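Local coordinates for exosome complex component Rrp42 (Pyrococcus abyssi, PDB 2PO1), which is a non-catalytic subunit of the archaeal RNA-degrading exosome and probably helps to shape the active site of its partner Rrp41, at residues Glu216-Thr228 with Val237-Val250. Numbering follows the deposited sequence.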
loop_
_atom_site.group_PDB
_atom_site.type_symbol
_atom_site.label_atom_id
_atom_site.label_comp_id
_atom_site.label_asym_id
_atom_site.label_seq_id
_atom_site.Cartn_x
_atom_site.Cartn_y
_atom_site.Cartn_z
ATOM N N GLU C 216 -33.055 -5.452 -8.507
ATOM C CA GLU C 216 -33.633 -5.849 -7.219
ATOM C C GLU C 216 -32.668 -5.544 -6.071
ATOM O O GLU C 216 -33.091 -5.090 -5.002
ATOM C CB GLU C 216 -34.045 -7.289 -7.229
ATOM C CG GLU C 216 -35.360 -7.496 -7.958
ATOM C CD GLU C 216 -35.595 -8.893 -8.426
ATOM O OE1 GLU C 216 -36.740 -9.163 -8.809
ATOM O OE2 GLU C 216 -34.688 -9.743 -8.410
ATOM N N GLU C 217 -31.380 -5.779 -6.279
ATOM C CA GLU C 217 -30.401 -5.430 -5.238
ATOM C C GLU C 217 -30.403 -3.957 -4.973
ATOM O O GLU C 217 -30.224 -3.523 -3.840
ATOM C CB GLU C 217 -29.024 -5.871 -5.608
ATOM C CG GLU C 217 -28.855 -7.371 -5.607
ATOM C CD GLU C 217 -27.513 -7.785 -6.147
ATOM O OE1 GLU C 217 -26.849 -6.988 -6.818
ATOM O OE2 GLU C 217 -27.117 -8.926 -5.895
ATOM N N LEU C 218 -30.639 -3.170 -6.007
ATOM C CA LEU C 218 -30.740 -1.720 -5.813
ATOM C C LEU C 218 -31.842 -1.302 -4.867
ATOM O O LEU C 218 -31.700 -0.323 -4.158
ATOM C CB LEU C 218 -30.794 -0.961 -7.137
ATOM C CG LEU C 218 -29.488 -1.053 -7.927
ATOM C CD1 LEU C 218 -29.669 -0.489 -9.330
ATOM C CD2 LEU C 218 -28.288 -0.348 -7.227
ATOM N N VAL C 219 -32.929 -2.061 -4.794
ATOM C CA VAL C 219 -34.036 -1.678 -3.956
ATOM C C VAL C 219 -34.231 -2.567 -2.724
ATOM O O VAL C 219 -35.130 -2.333 -1.945
ATOM C CB VAL C 219 -35.346 -1.656 -4.788
ATOM C CG1 VAL C 219 -35.087 -1.008 -6.159
ATOM C CG2 VAL C 219 -35.921 -3.039 -4.935
ATOM N N MET C 220 -33.396 -3.585 -2.525
ATOM C CA MET C 220 -33.664 -4.507 -1.458
ATOM C C MET C 220 -33.420 -3.873 -0.104
ATOM O O MET C 220 -32.656 -2.914 0.040
ATOM C CB MET C 220 -32.790 -5.764 -1.604
ATOM C CG MET C 220 -31.327 -5.483 -1.468
ATOM S SD MET C 220 -30.399 -6.959 -1.677
ATOM C CE MET C 220 -28.781 -6.190 -1.612
ATOM N N ASP C 221 -34.043 -4.455 0.896
ATOM C CA ASP C 221 -33.818 -4.034 2.243
ATOM C C ASP C 221 -32.591 -4.709 2.755
ATOM O O ASP C 221 -31.763 -4.093 3.403
ATOM C CB ASP C 221 -35.023 -4.413 3.092
ATOM C CG ASP C 221 -36.155 -3.484 2.860
ATOM O OD1 ASP C 221 -35.957 -2.273 3.069
ATOM O OD2 ASP C 221 -37.202 -3.932 2.401
ATOM N N GLY C 222 -32.446 -5.979 2.427
ATOM C CA GLY C 222 -31.359 -6.779 2.980
ATOM C C GLY C 222 -31.279 -8.061 2.194
ATOM O O GLY C 222 -32.029 -8.262 1.244
ATOM N N LYS C 223 -30.356 -8.939 2.585
ATOM C CA LYS C 223 -30.075 -10.078 1.745
ATOM C C LYS C 223 -29.570 -11.144 2.649
ATOM O O LYS C 223 -29.055 -10.841 3.708
ATOM C CB LYS C 223 -29.006 -9.662 0.757
ATOM C CG LYS C 223 -28.288 -10.751 0.061
ATOM C CD LYS C 223 -27.314 -10.111 -0.906
ATOM C CE LYS C 223 -27.946 -10.071 -2.257
ATOM N NZ LYS C 223 -27.060 -9.663 -3.359
ATOM N N ILE C 224 -29.792 -12.395 2.280
ATOM C CA ILE C 224 -29.307 -13.484 3.098
ATOM C C ILE C 224 -28.895 -14.571 2.167
ATOM O O ILE C 224 -29.568 -14.837 1.169
ATOM C CB ILE C 224 -30.396 -14.017 4.170
ATOM C CG1 ILE C 224 -29.731 -15.022 5.128
ATOM C CG2 ILE C 224 -31.591 -14.616 3.478
ATOM C CD1 ILE C 224 -30.514 -15.317 6.390
ATOM N N THR C 225 -27.734 -15.149 2.461
ATOM C CA THR C 225 -27.208 -16.228 1.647
ATOM C C THR C 225 -27.120 -17.432 2.535
ATOM O O THR C 225 -26.644 -17.323 3.666
ATOM C CB THR C 225 -25.807 -15.897 1.139
ATOM O OG1 THR C 225 -25.885 -14.868 0.144
ATOM C CG2 THR C 225 -25.169 -17.132 0.562
ATOM N N ILE C 226 -27.693 -18.536 2.048
ATOM C CA ILE C 226 -27.606 -19.857 2.665
ATOM C C ILE C 226 -26.862 -20.787 1.727
ATOM O O ILE C 226 -27.309 -21.023 0.609
ATOM C CB ILE C 226 -29.035 -20.521 2.847
ATOM C CG1 ILE C 226 -30.073 -19.507 3.365
ATOM C CG2 ILE C 226 -28.932 -21.738 3.707
ATOM C CD1 ILE C 226 -29.696 -18.927 4.748
ATOM N N THR C 227 -25.761 -21.354 2.191
ATOM C CA THR C 227 -24.995 -22.273 1.408
ATOM C C THR C 227 -25.122 -23.671 1.959
ATOM O O THR C 227 -24.875 -23.899 3.143
ATOM C CB THR C 227 -23.500 -21.878 1.464
ATOM O OG1 THR C 227 -23.378 -20.546 1.010
ATOM C CG2 THR C 227 -22.653 -22.819 0.611
ATOM N N THR C 228 -25.528 -24.607 1.113
ATOM C CA THR C 228 -25.847 -25.929 1.558
ATOM C C THR C 228 -25.212 -26.929 0.611
ATOM O O THR C 228 -24.999 -26.608 -0.562
ATOM C CB THR C 228 -27.371 -26.164 1.610
ATOM O OG1 THR C 228 -27.901 -26.022 0.300
ATOM C CG2 THR C 228 -28.018 -25.145 2.511
ATOM N N VAL C 237 -23.838 -19.218 6.222
ATOM C CA VAL C 237 -24.981 -18.310 6.161
ATOM C C VAL C 237 -24.420 -16.959 6.335
ATOM O O VAL C 237 -23.509 -16.789 7.139
ATOM C CB VAL C 237 -25.973 -18.551 7.313
ATOM C CG1 VAL C 237 -27.127 -17.492 7.278
ATOM C CG2 VAL C 237 -26.570 -19.935 7.174
ATOM N N GLN C 238 -24.963 -16.007 5.581
ATOM C CA GLN C 238 -24.563 -14.648 5.666
ATOM C C GLN C 238 -25.743 -13.780 5.270
ATOM O O GLN C 238 -26.088 -13.641 4.088
ATOM C CB GLN C 238 -23.367 -14.375 4.730
ATOM C CG GLN C 238 -22.848 -13.025 4.894
ATOM C CD GLN C 238 -21.629 -12.949 5.759
ATOM O OE1 GLN C 238 -21.318 -13.863 6.524
ATOM N NE2 GLN C 238 -20.870 -11.844 5.606
ATOM N N LYS C 239 -26.355 -13.199 6.289
ATOM C CA LYS C 239 -27.177 -12.018 6.080
ATOM C C LYS C 239 -26.145 -10.943 5.717
ATOM O O LYS C 239 -25.127 -10.785 6.442
ATOM C CB LYS C 239 -27.897 -11.654 7.365
ATOM C CG LYS C 239 -28.869 -10.508 7.190
ATOM C CD LYS C 239 -28.229 -9.188 7.517
ATOM C CE LYS C 239 -29.279 -8.066 7.426
ATOM N NZ LYS C 239 -28.735 -6.812 8.040
ATOM N N SER C 240 -26.376 -10.247 4.585
ATOM C CA SER C 240 -25.534 -9.187 4.097
ATOM C C SER C 240 -26.347 -7.903 3.826
ATOM O O SER C 240 -27.565 -7.935 3.692
ATOM C CB SER C 240 -24.746 -9.598 2.854
ATOM O OG SER C 240 -25.595 -9.937 1.790
ATOM N N GLU C 241 -25.650 -6.779 3.774
ATOM C CA GLU C 241 -26.267 -5.446 3.636
ATOM C C GLU C 241 -27.130 -5.241 4.857
ATOM O O GLU C 241 -26.964 -5.980 5.835
ATOM C CB GLU C 241 -27.096 -5.335 2.342
ATOM C CG GLU C 241 -26.352 -5.747 1.087
ATOM C CD GLU C 241 -24.932 -5.176 1.058
ATOM O OE1 GLU C 241 -23.988 -5.896 0.753
ATOM O OE2 GLU C 241 -24.764 -4.022 1.430
ATOM N N GLY C 242 -28.001 -4.224 4.811
ATOM C CA GLY C 242 -28.793 -3.844 5.963
ATOM C C GLY C 242 -30.099 -4.624 6.016
ATOM O O GLY C 242 -30.169 -5.786 5.624
ATOM N N GLY C 243 -31.141 -3.984 6.513
ATOM C CA GLY C 243 -32.413 -4.710 6.696
ATOM C C GLY C 243 -32.336 -5.695 7.834
ATOM O O GLY C 243 -31.312 -5.833 8.502
ATOM N N ALA C 244 -33.447 -6.406 8.021
ATOM C CA ALA C 244 -33.630 -7.293 9.117
ATOM C C ALA C 244 -34.478 -8.419 8.587
ATOM O O ALA C 244 -35.322 -8.205 7.733
ATOM C CB ALA C 244 -34.350 -6.617 10.222
ATOM N N PHE C 245 -34.244 -9.617 9.097
ATOM C CA PHE C 245 -35.048 -10.747 8.703
ATOM C C PHE C 245 -35.747 -11.245 9.928
ATOM O O PHE C 245 -35.237 -11.105 11.038
ATOM C CB PHE C 245 -34.162 -11.824 8.124
ATOM C CG PHE C 245 -33.610 -11.478 6.780
ATOM C CD1 PHE C 245 -34.195 -11.991 5.637
ATOM C CD2 PHE C 245 -32.518 -10.631 6.660
ATOM C CE1 PHE C 245 -33.720 -11.710 4.401
ATOM C CE2 PHE C 245 -32.013 -10.326 5.397
ATOM C CZ PHE C 245 -32.633 -10.873 4.243
ATOM N N LYS C 246 -36.918 -11.823 9.723
ATOM C CA LYS C 246 -37.629 -12.510 10.758
ATOM C C LYS C 246 -37.063 -13.916 10.804
ATOM O O LYS C 246 -36.553 -14.418 9.793
ATOM C CB LYS C 246 -39.126 -12.572 10.426
ATOM C CG LYS C 246 -39.826 -11.226 10.382
ATOM C CD LYS C 246 -39.648 -10.522 11.707
ATOM C CE LYS C 246 -40.553 -9.319 11.810
ATOM N NZ LYS C 246 -40.216 -8.643 13.062
ATOM N N LEU C 247 -37.137 -14.534 11.972
ATOM C CA LEU C 247 -36.680 -15.914 12.153
ATOM C C LEU C 247 -37.388 -16.866 11.140
ATOM O O LEU C 247 -36.776 -17.787 10.586
ATOM C CB LEU C 247 -36.983 -16.371 13.595
ATOM C CG LEU C 247 -36.484 -17.713 14.174
ATOM C CD1 LEU C 247 -37.553 -18.715 14.252
ATOM C CD2 LEU C 247 -35.267 -18.264 13.441
ATOM N N GLU C 248 -38.669 -16.624 10.901
ATOM C CA GLU C 248 -39.434 -17.433 9.964
ATOM C C GLU C 248 -39.003 -17.166 8.545
ATOM O O GLU C 248 -39.183 -18.013 7.710
ATOM C CB GLU C 248 -40.917 -17.172 10.114
ATOM C CG GLU C 248 -41.174 -15.814 10.701
ATOM C CD GLU C 248 -41.063 -15.818 12.224
ATOM O OE1 GLU C 248 -41.598 -16.774 12.889
ATOM O OE2 GLU C 248 -40.447 -14.855 12.745
ATOM N N GLU C 249 -38.430 -15.998 8.263
ATOM C CA GLU C 249 -37.870 -15.729 6.914
ATOM C C GLU C 249 -36.597 -16.480 6.686
ATOM O O GLU C 249 -36.376 -17.033 5.619
ATOM C CB GLU C 249 -37.653 -14.229 6.680
ATOM C CG GLU C 249 -39.004 -13.430 6.571
ATOM C CD GLU C 249 -38.815 -11.918 6.644
ATOM O OE1 GLU C 249 -37.760 -11.460 7.139
ATOM O OE2 GLU C 249 -39.725 -11.169 6.215
ATOM N N VAL C 250 -35.738 -16.492 7.691
ATOM C CA VAL C 250 -34.542 -17.349 7.677
ATOM C C VAL C 250 -34.843 -18.830 7.460
ATOM O O VAL C 250 -34.281 -19.472 6.571
ATOM C CB VAL C 250 -33.765 -17.157 8.977
ATOM C CG1 VAL C 250 -32.602 -18.178 9.110
ATOM C CG2 VAL C 250 -33.299 -15.727 9.025
HETATM O O HOH W 1 -29.334 -2.856 1.941
HETATM O O HOH W 2 -25.466 -12.589 1.785
#
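Strands 222-228 and 234-240 form an antiparallel beta hairpin in the 3' exoribonuclease family domain 2 of this RNase PH-family subunit. Thr225 and Gln238 make a hydrogen-bonded pair, with Thr225 N to Gln238 O at 2.8 Å and a return bond from Gln238 N to Thr225 O. At Lys223 and Ser240 the ladder frays: Ser240 N reaches Lys223 O at 2.9 Å, while the bond from Lys223 N to Ser240 O is weak. One water ties together Thr225 OG1, Gln238 O and Ser240 OG on the face that bears these side chains; Thr225 OG1 is also hydrogen-bonded to Thr200 OG1. Lys223 runs its CD past Ser240 OG and bends at chi3 (-97°), carrying NZ to a salt bridge with Glu217 OE2 at 2.6 Å.

Ile224, Ile226 and Val237 make the apolar part of the opposite face, which Lys239 shares. Ile224 sets CB over one face of the Phe245 ring, 4.2 Å from its centroid, and its CG2 packs on CE1 of the same ring. With CG1 anti to the backbone N (chi1 -172°), Ile224 extends CD1 to Val250 CG2 at 3.9 Å and to Val237 CG1, which Ile226 CD1 touches as well. The Phe245 ring turns its edge to Lys223 N.

Beyond Ser240 the chain curls round the amine of Lys239: NZ bonds Glu241 O at 2.9 Å and Gly243 O at 2.8 Å, more weakly Gly242 O, and also the backbone of a neighbouring protein chain. A methionine in place of Lys239 would probably leave the Glu241 and Gly243 carbonyls without their shared donor and the turn freer to shift.

Strand 197-204 flanks strand 222-228 on its other edge, helix 247-275 packs against Ile224 and Ile226 through Ala253 and Ala257, and at Val237 and Gln238 the sheet continues into an antiparallel strand of the neighbouring protein.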